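Local coordinates for uncharacterized protein (Bacteroides ovatus CL02T12C04, PDB 6PTM), which probably acts as an exo-carrageenase of glycoside hydrolase family 42, hydrolysing sugar units from the ends of carrageenan chains, at residues I395-N403 with V448-M457; L290-I299 with M364-F375. One frame throughout, in Å; residues are numbered along the deposited sequence.

Contact 1 (I395-N403 with V448-M457); sequences IMPNLWSDN and VEICMAYDFM. With EDO (1,2-ethanediol), chain D.
Trp400 and Phe456 form a face-to-face stack that joins a short helical turn, 398-401, to helix 448-460. The turn follows strand 391-394 of a four-stranded parallel sheet, consistent with the catalytic (beta/alpha)8 barrel of GH42 enzymes. The centroids of the Trp400 five-membered ring and the Phe456 ring lie 4.0 Å apart, with the planes inclined by 23°. The pair is offset: Trp400 NE1 lies over the centre of the Phe456 ring, while Phe456 CB sits over the face of the indole six-membered ring as a CH-pi contact. Both side chains reach across with CG anti to the backbone N (chi1 179° in each).

The far rim of the indole continues along the helix, Trp400 CZ3 lying 3.8 Å from Met452 CE. Pro397 CB touches the methyl of Ala453 at 3.8 Å, and Met457 CE closes on the same proline ring. Ser401 is a knob in the hole formed by Val448, Glu449, Met452 and Ala453, its CB directed at that helix.

Polar groups border this apolar layer. No direct hydrogen bond links the two segments; water 1 bridges them instead, accepting from Asn398 N at 3.0 Å and donating to Glu449 OE1 at 2.8 Å. That same OE1 takes a hydrogen bond from Ser426 N, so two donors hold the extended glutamate arm beside Pro397. Outside the pair, Leu411 of helix 411-417 touches the side chains of both Trp400 and Phe456, and Met580 of helix 579-590 touches Trp400 and Met452. At the end of the turn an ethanediol, probably from the crystallisation liquor, donates from O1 to Ser401 O at 2.8 Å and from O2 to Asp402 OD1 at 2.7 Å.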
loop_
_atom_site.group_PDB
_atom_site.type_symbol
_atom_site.label_atom_id
_atom_site.label_comp_id
_atom_site.label_asym_id
_atom_site.label_seq_id
_atom_site.Cartn_x
_atom_site.Cartn_y
_atom_site.Cartn_z
ATOM N N ILE A 395 -4.267 -3.443 6.117
ATOM C CA ILE A 395 -3.258 -4.530 6.225
ATOM C C ILE A 395 -1.870 -3.909 6.116
ATOM O O ILE A 395 -1.657 -3.106 5.202
ATOM C CB ILE A 395 -3.465 -5.587 5.135
ATOM C CG1 ILE A 395 -4.797 -6.319 5.308
ATOM C CG2 ILE A 395 -2.282 -6.530 5.110
ATOM C CD1 ILE A 395 -5.203 -7.052 4.052
ATOM N N MET A 396 -0.953 -4.320 6.991
ATOM C CA MET A 396 0.470 -3.917 6.874
ATOM C C MET A 396 1.092 -4.760 5.769
ATOM O O MET A 396 1.246 -5.949 5.949
ATOM C CB MET A 396 1.200 -4.174 8.190
ATOM C CG MET A 396 0.720 -3.287 9.315
ATOM S SD MET A 396 1.093 -4.029 10.911
ATOM C CE MET A 396 2.853 -4.410 10.758
ATOM N N PRO A 397 1.495 -4.226 4.605
ATOM C CA PRO A 397 1.982 -5.088 3.528
ATOM C C PRO A 397 3.207 -5.935 3.881
ATOM O O PRO A 397 3.388 -6.934 3.243
ATOM C CB PRO A 397 2.349 -4.101 2.430
ATOM C CG PRO A 397 1.421 -2.944 2.684
ATOM C CD PRO A 397 1.375 -2.827 4.192
ATOM N N ASN A 398 4.029 -5.503 4.839
ATOM C CA ASN A 398 5.264 -6.238 5.245
ATOM C C ASN A 398 4.870 -7.579 5.911
ATOM O O ASN A 398 5.733 -8.458 5.957
ATOM C CB ASN A 398 6.274 -5.370 6.043
ATOM C CG ASN A 398 5.863 -4.918 7.428
ATOM O OD1 ASN A 398 4.774 -5.199 7.911
ATOM N ND2 ASN A 398 6.782 -4.284 8.134
ATOM N N LEU A 399 3.614 -7.793 6.309
ATOM C CA LEU A 399 3.182 -9.129 6.802
ATOM C C LEU A 399 3.138 -10.137 5.643
ATOM O O LEU A 399 3.103 -11.318 5.911
ATOM C CB LEU A 399 1.855 -9.025 7.546
ATOM C CG LEU A 399 1.864 -8.229 8.843
ATOM C CD1 LEU A 399 0.494 -8.223 9.482
ATOM C CD2 LEU A 399 2.887 -8.803 9.808
ATOM N N TRP A 400 3.210 -9.676 4.393
ATOM C CA TRP A 400 3.494 -10.516 3.204
ATOM C C TRP A 400 4.896 -10.254 2.636
ATOM O O TRP A 400 5.541 -11.248 2.264
ATOM C CB TRP A 400 2.454 -10.295 2.116
ATOM C CG TRP A 400 2.713 -11.107 0.898
ATOM C CD1 TRP A 400 2.278 -12.371 0.637
ATOM C CD2 TRP A 400 3.432 -10.683 -0.271
ATOM N NE1 TRP A 400 2.702 -12.772 -0.604
ATOM C CE2 TRP A 400 3.417 -11.755 -1.179
ATOM C CE3 TRP A 400 4.111 -9.517 -0.623
ATOM C CZ2 TRP A 400 4.068 -11.706 -2.406
ATOM C CZ3 TRP A 400 4.714 -9.441 -1.860
ATOM C CH2 TRP A 400 4.708 -10.534 -2.726
ATOM N N SER A 401 5.344 -8.994 2.518
ATOM C CA SER A 401 6.618 -8.701 1.797
ATOM C C SER A 401 7.829 -9.105 2.663
ATOM O O SER A 401 8.878 -9.364 2.073
ATOM C CB SER A 401 6.697 -7.257 1.322
ATOM O OG SER A 401 6.539 -6.337 2.396
ATOM N N ASP A 402 7.702 -9.154 3.993
ATOM C CA ASP A 402 8.753 -9.692 4.901
ATOM C C ASP A 402 8.472 -11.185 5.158
ATOM O O ASP A 402 7.507 -11.733 4.587
ATOM C CB ASP A 402 8.915 -8.861 6.174
ATOM C CG ASP A 402 9.628 -7.517 5.974
ATOM O OD1 ASP A 402 10.248 -7.313 4.917
ATOM O OD2 ASP A 402 9.515 -6.669 6.866
ATOM N N ASN A 403 9.333 -11.842 5.949
ATOM C CA ASN A 403 9.428 -13.321 6.005
ATOM C C ASN A 403 8.397 -13.960 6.943
ATOM O O ASN A 403 8.134 -15.165 6.748
ATOM C CB ASN A 403 10.841 -13.751 6.383
ATOM C CG ASN A 403 11.842 -13.423 5.297
ATOM O OD1 ASN A 403 11.610 -13.737 4.131
ATOM N ND2 ASN A 403 12.905 -12.723 5.628
ATOM N N VAL A 448 9.885 -1.763 -1.394
ATOM C CA VAL A 448 9.426 -3.178 -1.543
ATOM C C VAL A 448 7.892 -3.245 -1.381
ATOM O O VAL A 448 7.260 -3.970 -2.166
ATOM C CB VAL A 448 10.160 -4.149 -0.586
ATOM C CG1 VAL A 448 9.577 -5.538 -0.665
ATOM C CG2 VAL A 448 11.642 -4.251 -0.909
ATOM N N GLU A 449 7.309 -2.526 -0.417
ATOM C CA GLU A 449 5.837 -2.558 -0.209
ATOM C C GLU A 449 5.094 -1.909 -1.396
ATOM O O GLU A 449 4.155 -2.561 -1.941
ATOM C CB GLU A 449 5.501 -1.933 1.131
ATOM C CG GLU A 449 6.058 -2.737 2.278
ATOM C CD GLU A 449 5.745 -2.141 3.634
ATOM O OE1 GLU A 449 4.636 -1.559 3.803
ATOM O OE2 GLU A 449 6.626 -2.239 4.485
ATOM N N ILE A 450 5.449 -0.683 -1.809
ATOM C CA ILE A 450 4.685 0.036 -2.880
ATOM C C ILE A 450 4.962 -0.545 -4.279
ATOM O O ILE A 450 4.186 -0.225 -5.197
ATOM C CB ILE A 450 4.936 1.547 -2.838
ATOM C CG1 ILE A 450 6.406 1.929 -3.022
ATOM C CG2 ILE A 450 4.348 2.155 -1.568
ATOM C CD1 ILE A 450 6.594 3.431 -3.210
ATOM N N CYS A 451 6.046 -1.301 -4.484
ATOM C CA CYS A 451 6.310 -1.995 -5.766
ATOM C C CYS A 451 5.860 -3.466 -5.665
ATOM O O CYS A 451 4.836 -3.829 -6.244
ATOM C CB CYS A 451 7.760 -1.863 -6.192
ATOM S SG CYS A 451 8.201 -0.160 -6.641
ATOM N N MET A 452 6.542 -4.277 -4.875
ATOM C CA MET A 452 6.332 -5.749 -4.893
ATOM C C MET A 452 5.022 -6.126 -4.205
ATOM O O MET A 452 4.293 -6.878 -4.819
ATOM C CB MET A 452 7.476 -6.520 -4.248
ATOM C CG MET A 452 7.387 -7.970 -4.596
ATOM S SD MET A 452 8.825 -8.895 -4.010
ATOM C CE MET A 452 8.481 -9.005 -2.255
ATOM N N ALA A 453 4.691 -5.608 -3.022
ATOM C CA ALA A 453 3.411 -5.977 -2.354
ATOM C C ALA A 453 2.196 -5.464 -3.171
ATOM O O ALA A 453 1.213 -6.210 -3.315
ATOM C CB ALA A 453 3.379 -5.480 -0.934
ATOM N N TYR A 454 2.238 -4.224 -3.676
ATOM C CA TYR A 454 1.191 -3.657 -4.574
ATOM C C TYR A 454 1.015 -4.599 -5.782
ATOM O O TYR A 454 -0.141 -4.915 -6.181
ATOM C CB TYR A 454 1.542 -2.190 -4.881
ATOM C CG TYR A 454 1.137 -1.225 -3.783
ATOM C CD1 TYR A 454 0.815 -1.665 -2.497
ATOM C CD2 TYR A 454 1.074 0.135 -4.019
ATOM C CE1 TYR A 454 0.436 -0.780 -1.505
ATOM C CE2 TYR A 454 0.703 1.033 -3.029
ATOM C CZ TYR A 454 0.358 0.575 -1.779
ATOM O OH TYR A 454 -0.048 1.471 -0.833
ATOM N N ASP A 455 2.127 -5.035 -6.375
ATOM C CA ASP A 455 2.096 -5.920 -7.569
ATOM C C ASP A 455 1.447 -7.266 -7.204
ATOM O O ASP A 455 0.714 -7.830 -8.053
ATOM C CB ASP A 455 3.487 -6.058 -8.204
ATOM C CG ASP A 455 3.929 -4.797 -8.944
ATOM O OD1 ASP A 455 3.057 -3.892 -9.112
ATOM O OD2 ASP A 455 5.143 -4.709 -9.313
ATOM N N PHE A 456 1.664 -7.759 -5.992
ATOM C CA PHE A 456 1.027 -9.008 -5.531
ATOM C C PHE A 456 -0.490 -8.762 -5.397
ATOM O O PHE A 456 -1.291 -9.558 -5.932
ATOM C CB PHE A 456 1.733 -9.538 -4.283
ATOM C CG PHE A 456 1.117 -10.801 -3.740
ATOM C CD1 PHE A 456 1.428 -12.037 -4.293
ATOM C CD2 PHE A 456 0.156 -10.749 -2.734
ATOM C CE1 PHE A 456 0.830 -13.200 -3.808
ATOM C CE2 PHE A 456 -0.415 -11.919 -2.233
ATOM C CZ PHE A 456 -0.091 -13.139 -2.777
ATOM N N MET A 457 -0.875 -7.717 -4.676
ATOM C CA MET A 457 -2.295 -7.360 -4.456
ATOM C C MET A 457 -2.994 -7.158 -5.831
ATOM O O MET A 457 -4.117 -7.659 -6.009
ATOM C CB MET A 457 -2.372 -6.085 -3.612
ATOM C CG MET A 457 -2.016 -6.253 -2.172
ATOM S SD MET A 457 -1.995 -4.614 -1.335
ATOM C CE MET A 457 -0.481 -4.689 -0.379
HETATM C C1 EDO D . 12.686 -9.357 1.855
HETATM O O1 EDO D . 11.544 -8.568 1.546
HETATM C C2 EDO D . 12.643 -9.884 3.215
HETATM O O2 EDO D . 12.253 -8.901 4.151
HETATM O O HOH W 1 3.996 -2.817 6.229
#

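Contact 2 (L290-I299 with M364-F375); sequences LCNEPHWNCI and MAFNMDRVTEWF. With EDO (1,2-ethanediol), chain C.
This buried, mostly apolar contact sets strand 288-292, with the loop leaving it, against helix 358-385, a strand-to-helix layer of the parallel-stranded part of the fold; one direct hydrogen bond crosses it. Phe375 packs at the strand end: Cys291 CB and Pro294 CB meet the edge of its ring, Cys291 CB lying 3.6 Å from Phe375 CE1, while Leu290 CB meets Phe375 CD1, the side chains antiparallel. Trp296 enters from the loop. Val371 CG2 lies over one face of its indole, toward the rim and 3.5 Å from Trp296 CE3, and Phe375 CZ approaches near the indole plane, 3.9 Å from Trp296 CH2. Met364, its chain bent at chi2 (-39°), brings SD to 3.5 Å from Cys298 SG and CE against Ile299 CG1.

The crossing bond runs from Asn367 ND2 to Trp296 O, 2.9 Å long, with the donor 36° out of the carbonyl plane. Across the amide, Arg370 grips Asn367 OD1 side-on through NE at 3.0 Å and NH1 at 2.9 Å. That oxygen lies in the guanidinium plane, at its edge; with OD1 held by Arg370 and ND2 by Trp296 O, the amide's flip is set. A leucine in place of Asn367 would probably leave Trp296 O without this donor and Arg370 NE and NH1 without their shared acceptor, the guanidinium held less firmly, by its NH2 bond to Asn259.

This suggests a short polar chain: the buried arginine probably orients the amide, its pull on OD1 may strengthen ND2 as a donor, and the amide holds the Trp296 carbonyl to the helix.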
loop_
_atom_site.group_PDB
_atom_site.type_symbol
_atom_site.label_atom_id
_atom_site.label_comp_id
_atom_site.label_asym_id
_atom_site.label_seq_id
_atom_site.Cartn_x
_atom_site.Cartn_y
_atom_site.Cartn_z
ATOM N N LEU A 290 -12.280 -2.642 8.102
ATOM C CA LEU A 290 -12.763 -3.634 9.092
ATOM C C LEU A 290 -11.803 -3.730 10.284
ATOM O O LEU A 290 -12.277 -4.143 11.339
ATOM C CB LEU A 290 -12.969 -5.013 8.458
ATOM C CG LEU A 290 -13.995 -5.071 7.333
ATOM C CD1 LEU A 290 -14.092 -6.476 6.761
ATOM C CD2 LEU A 290 -15.356 -4.569 7.786
ATOM N N CYS A 291 -10.530 -3.350 10.136
ATOM C CA CYS A 291 -9.588 -3.298 11.269
ATOM C C CYS A 291 -8.323 -2.528 10.864
ATOM O O CYS A 291 -7.817 -2.736 9.732
ATOM C CB CYS A 291 -9.194 -4.704 11.723
ATOM S SG CYS A 291 -8.351 -4.742 13.331
ATOM N N ASN A 292 -7.815 -1.744 11.810
ATOM C CA ASN A 292 -6.489 -1.075 11.826
ATOM C C ASN A 292 -5.356 -2.087 12.113
ATOM O O ASN A 292 -5.272 -2.550 13.259
ATOM C CB ASN A 292 -6.525 -0.015 12.930
ATOM C CG ASN A 292 -5.298 0.860 12.955
ATOM O OD1 ASN A 292 -5.269 1.982 12.406
ATOM N ND2 ASN A 292 -4.283 0.347 13.599
ATOM N N GLU A 293 -4.453 -2.322 11.159
ATOM C CA GLU A 293 -3.188 -3.103 11.322
ATOM C C GLU A 293 -3.466 -4.355 12.140
ATOM O O GLU A 293 -2.868 -4.572 13.199
ATOM C CB GLU A 293 -2.084 -2.285 11.994
ATOM C CG GLU A 293 -1.633 -1.097 11.149
ATOM C CD GLU A 293 -0.272 -0.538 11.547
ATOM O OE1 GLU A 293 0.120 -0.746 12.720
ATOM O OE2 GLU A 293 0.372 0.092 10.696
ATOM N N PRO A 294 -4.438 -5.181 11.715
ATOM C CA PRO A 294 -4.685 -6.459 12.386
ATOM C C PRO A 294 -3.478 -7.407 12.279
ATOM O O PRO A 294 -2.730 -7.373 11.271
ATOM C CB PRO A 294 -5.889 -7.020 11.610
ATOM C CG PRO A 294 -5.662 -6.470 10.239
ATOM C CD PRO A 294 -5.278 -5.022 10.511
ATOM N N HIS A 295 -3.284 -8.192 13.343
ATOM C CA HIS A 295 -2.333 -9.320 13.394
ATOM C C HIS A 295 -2.565 -10.070 14.698
ATOM O O HIS A 295 -2.988 -9.424 15.716
ATOM C CB HIS A 295 -0.875 -8.878 13.159
ATOM C CG HIS A 295 -0.478 -7.566 13.776
ATOM N ND1 HIS A 295 -0.015 -7.472 15.062
ATOM C CD2 HIS A 295 -0.398 -6.312 13.259
ATOM C CE1 HIS A 295 0.276 -6.214 15.342
ATOM N NE2 HIS A 295 0.080 -5.476 14.244
ATOM N N TRP A 296 -2.371 -11.382 14.607
ATOM C CA TRP A 296 -2.559 -12.379 15.684
ATOM C C TRP A 296 -1.274 -13.181 15.827
ATOM O O TRP A 296 -1.322 -14.435 15.724
ATOM C CB TRP A 296 -3.778 -13.250 15.375
ATOM C CG TRP A 296 -5.076 -12.523 15.571
ATOM C CD1 TRP A 296 -5.864 -12.569 16.681
ATOM C CD2 TRP A 296 -5.730 -11.617 14.663
ATOM N NE1 TRP A 296 -6.969 -11.786 16.523
ATOM C CE2 TRP A 296 -6.934 -11.213 15.286
ATOM C CE3 TRP A 296 -5.459 -11.175 13.368
ATOM C CZ2 TRP A 296 -7.831 -10.340 14.686
ATOM C CZ3 TRP A 296 -6.349 -10.315 12.766
ATOM C CH2 TRP A 296 -7.514 -9.896 13.419
ATOM N N ASN A 297 -0.153 -12.459 15.956
ATOM C CA ASN A 297 1.181 -13.087 16.073
ATOM C C ASN A 297 1.147 -14.068 17.245
ATOM O O ASN A 297 0.548 -13.752 18.283
ATOM C CB ASN A 297 2.311 -12.085 16.286
ATOM C CG ASN A 297 2.464 -11.095 15.150
ATOM O OD1 ASN A 297 2.064 -11.380 14.023
ATOM N ND2 ASN A 297 3.125 -9.964 15.418
ATOM N N CYS A 298 1.777 -15.221 17.063
ATOM C CA CYS A 298 1.596 -16.397 17.936
ATOM C C CYS A 298 2.932 -17.151 18.079
ATOM O O CYS A 298 2.893 -18.356 18.312
ATOM C CB CYS A 298 0.473 -17.256 17.363
ATOM S SG CYS A 298 0.835 -17.961 15.734
ATOM N N ILE A 299 4.069 -16.479 17.913
ATOM C CA ILE A 299 5.410 -17.056 18.225
ATOM C C ILE A 299 5.873 -16.472 19.566
ATOM O O ILE A 299 5.941 -15.230 19.754
ATOM C CB ILE A 299 6.415 -16.852 17.084
ATOM C CG1 ILE A 299 5.936 -17.599 15.836
ATOM C CG2 ILE A 299 7.816 -17.288 17.515
ATOM C CD1 ILE A 299 6.748 -17.337 14.591
ATOM N N MET A 364 -0.098 -22.163 11.828
ATOM C CA MET A 364 0.023 -20.886 11.090
ATOM C C MET A 364 -1.051 -20.836 9.991
ATOM O O MET A 364 -1.633 -19.746 9.789
ATOM C CB MET A 364 1.419 -20.701 10.484
ATOM C CG MET A 364 2.541 -20.630 11.491
ATOM S SD MET A 364 2.137 -19.707 12.969
ATOM C CE MET A 364 3.649 -19.959 13.904
ATOM N N ALA A 365 -1.327 -21.974 9.338
ATOM C CA ALA A 365 -2.318 -22.095 8.251
ATOM C C ALA A 365 -3.716 -21.863 8.840
ATOM O O ALA A 365 -4.481 -21.069 8.271
ATOM C CB ALA A 365 -2.185 -23.455 7.601
ATOM N N PHE A 366 -3.991 -22.489 9.991
ATOM C CA PHE A 366 -5.251 -22.310 10.738
ATOM C C PHE A 366 -5.367 -20.828 11.125
ATOM O O PHE A 366 -6.456 -20.252 10.961
ATOM C CB PHE A 366 -5.342 -23.232 11.957
ATOM C CG PHE A 366 -6.339 -22.717 12.971
ATOM C CD1 PHE A 366 -7.695 -22.746 12.695
ATOM C CD2 PHE A 366 -5.936 -22.140 14.159
ATOM C CE1 PHE A 366 -8.615 -22.221 13.588
ATOM C CE2 PHE A 366 -6.858 -21.629 15.064
ATOM C CZ PHE A 366 -8.202 -21.679 14.778
ATOM N N ASN A 367 -4.289 -20.224 11.647
ATOM C CA ASN A 367 -4.376 -18.843 12.163
ATOM C C ASN A 367 -4.809 -17.927 10.989
ATOM O O ASN A 367 -5.682 -17.048 11.174
ATOM C CB ASN A 367 -3.057 -18.408 12.815
ATOM C CG ASN A 367 -3.182 -17.170 13.690
ATOM O OD1 ASN A 367 -4.211 -16.977 14.328
ATOM N ND2 ASN A 367 -2.145 -16.345 13.743
ATOM N N MET A 368 -4.232 -18.123 9.808
ATOM C CA MET A 368 -4.636 -17.364 8.609
ATOM C C MET A 368 -6.114 -17.589 8.284
ATOM O O MET A 368 -6.834 -16.577 8.123
ATOM C CB MET A 368 -3.795 -17.760 7.411
ATOM C CG MET A 368 -2.424 -17.096 7.394
ATOM S SD MET A 368 -1.626 -17.714 5.896
ATOM C CE MET A 368 0.013 -17.019 6.094
ATOM N N ASP A 369 -6.532 -18.852 8.203
ATOM C CA ASP A 369 -7.910 -19.238 7.814
ATOM C C ASP A 369 -8.910 -18.684 8.830
ATOM O O ASP A 369 -9.938 -18.203 8.383
ATOM C CB ASP A 369 -8.021 -20.745 7.553
ATOM C CG ASP A 369 -7.249 -21.184 6.312
ATOM O OD1 ASP A 369 -6.722 -20.291 5.603
ATOM O OD2 ASP A 369 -7.181 -22.406 6.047
ATOM N N ARG A 370 -8.635 -18.702 10.131
ATOM C CA ARG A 370 -9.663 -18.231 11.091
ATOM C C ARG A 370 -9.706 -16.706 11.056
ATOM O O ARG A 370 -10.745 -16.121 11.396
ATOM C CB ARG A 370 -9.426 -18.721 12.521
ATOM C CG ARG A 370 -8.120 -18.250 13.141
ATOM C CD ARG A 370 -8.329 -17.705 14.513
ATOM N NE ARG A 370 -7.065 -17.228 15.060
ATOM C CZ ARG A 370 -6.928 -16.700 16.275
ATOM N NH1 ARG A 370 -5.731 -16.292 16.668
ATOM N NH2 ARG A 370 -7.967 -16.624 17.102
ATOM N N VAL A 371 -8.583 -16.075 10.724
ATOM C CA VAL A 371 -8.584 -14.594 10.618
ATOM C C VAL A 371 -9.369 -14.209 9.371
ATOM O O VAL A 371 -10.195 -13.300 9.451
ATOM C CB VAL A 371 -7.151 -14.020 10.636
ATOM C CG1 VAL A 371 -7.142 -12.568 10.191
ATOM C CG2 VAL A 371 -6.541 -14.193 12.025
ATOM N N THR A 372 -9.100 -14.874 8.234
ATOM C CA THR A 372 -9.891 -14.664 7.001
ATOM C C THR A 372 -11.395 -14.817 7.323
ATOM O O THR A 372 -12.213 -13.945 6.893
ATOM C CB THR A 372 -9.414 -15.612 5.896
ATOM O OG1 THR A 372 -8.031 -15.393 5.595
ATOM C CG2 THR A 372 -10.281 -15.493 4.672
ATOM N N GLU A 373 -11.772 -15.887 8.017
ATOM C CA GLU A 373 -13.203 -16.157 8.373
ATOM C C GLU A 373 -13.766 -14.997 9.223
ATOM O O GLU A 373 -14.924 -14.554 8.997
ATOM C CB GLU A 373 -13.323 -17.523 9.047
ATOM C CG GLU A 373 -14.765 -17.919 9.364
ATOM C CD GLU A 373 -15.383 -17.266 10.588
ATOM O OE1 GLU A 373 -14.661 -17.047 11.589
ATOM O OE2 GLU A 373 -16.603 -16.985 10.540
ATOM N N TRP A 374 -12.967 -14.466 10.142
ATOM C CA TRP A 374 -13.395 -13.361 11.020
ATOM C C TRP A 374 -13.768 -12.153 10.157
ATOM O O TRP A 374 -14.838 -11.559 10.361
ATOM C CB TRP A 374 -12.284 -13.079 12.036
ATOM C CG TRP A 374 -12.345 -11.725 12.675
ATOM C CD1 TRP A 374 -11.480 -10.678 12.506
ATOM C CD2 TRP A 374 -13.339 -11.284 13.601
ATOM N NE1 TRP A 374 -11.859 -9.622 13.283
ATOM C CE2 TRP A 374 -13.009 -9.954 13.944
ATOM C CE3 TRP A 374 -14.464 -11.889 14.176
ATOM C CZ2 TRP A 374 -13.760 -9.229 14.863
ATOM C CZ3 TRP A 374 -15.193 -11.172 15.095
ATOM C CH2 TRP A 374 -14.856 -9.856 15.411
ATOM N N PHE A 375 -12.907 -11.798 9.209
ATOM C CA PHE A 375 -13.125 -10.629 8.330
ATOM C C PHE A 375 -14.290 -10.918 7.386
ATOM O O PHE A 375 -15.024 -9.937 7.084
ATOM C CB PHE A 375 -11.828 -10.228 7.627
ATOM C CG PHE A 375 -10.895 -9.499 8.547
ATOM C CD1 PHE A 375 -11.287 -8.317 9.146
ATOM C CD2 PHE A 375 -9.654 -10.018 8.865
ATOM C CE1 PHE A 375 -10.435 -7.654 10.005
ATOM C CE2 PHE A 375 -8.810 -9.355 9.734
ATOM C CZ PHE A 375 -9.212 -8.193 10.328
HETATM C C1 EDO C . -3.551 -21.300 4.953
HETATM O O1 EDO C . -4.594 -21.063 4.053
HETATM C C2 EDO C . -2.473 -22.088 4.281
HETATM O O2 EDO C . -2.804 -23.440 4.043
#

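Contact 2 comes first along the chain, and both its segments precede those of contact 1; the two centres are about 16 Å apart. They share one parallel sheet, in which strand 288-292 lies next to strand 391-394, the strand leading into contact 1. Helix 358-385 of contact 2 runs between these neighbours in sequence, as in a beta-alpha-beta crossover. The loops following the two strands touch directly: Met396 SD lies 3.6 Å from His295 CD2, and Leu399 CD1 lies 3.8 Å from Pro294 O. Helix 411-417 reaches both contacts, through Leu414 on Phe375 and Leu411 on Trp400. Adjacent strand-end loops of one probable glycosidase barrel are therefore packed together as well as backed by separate helices.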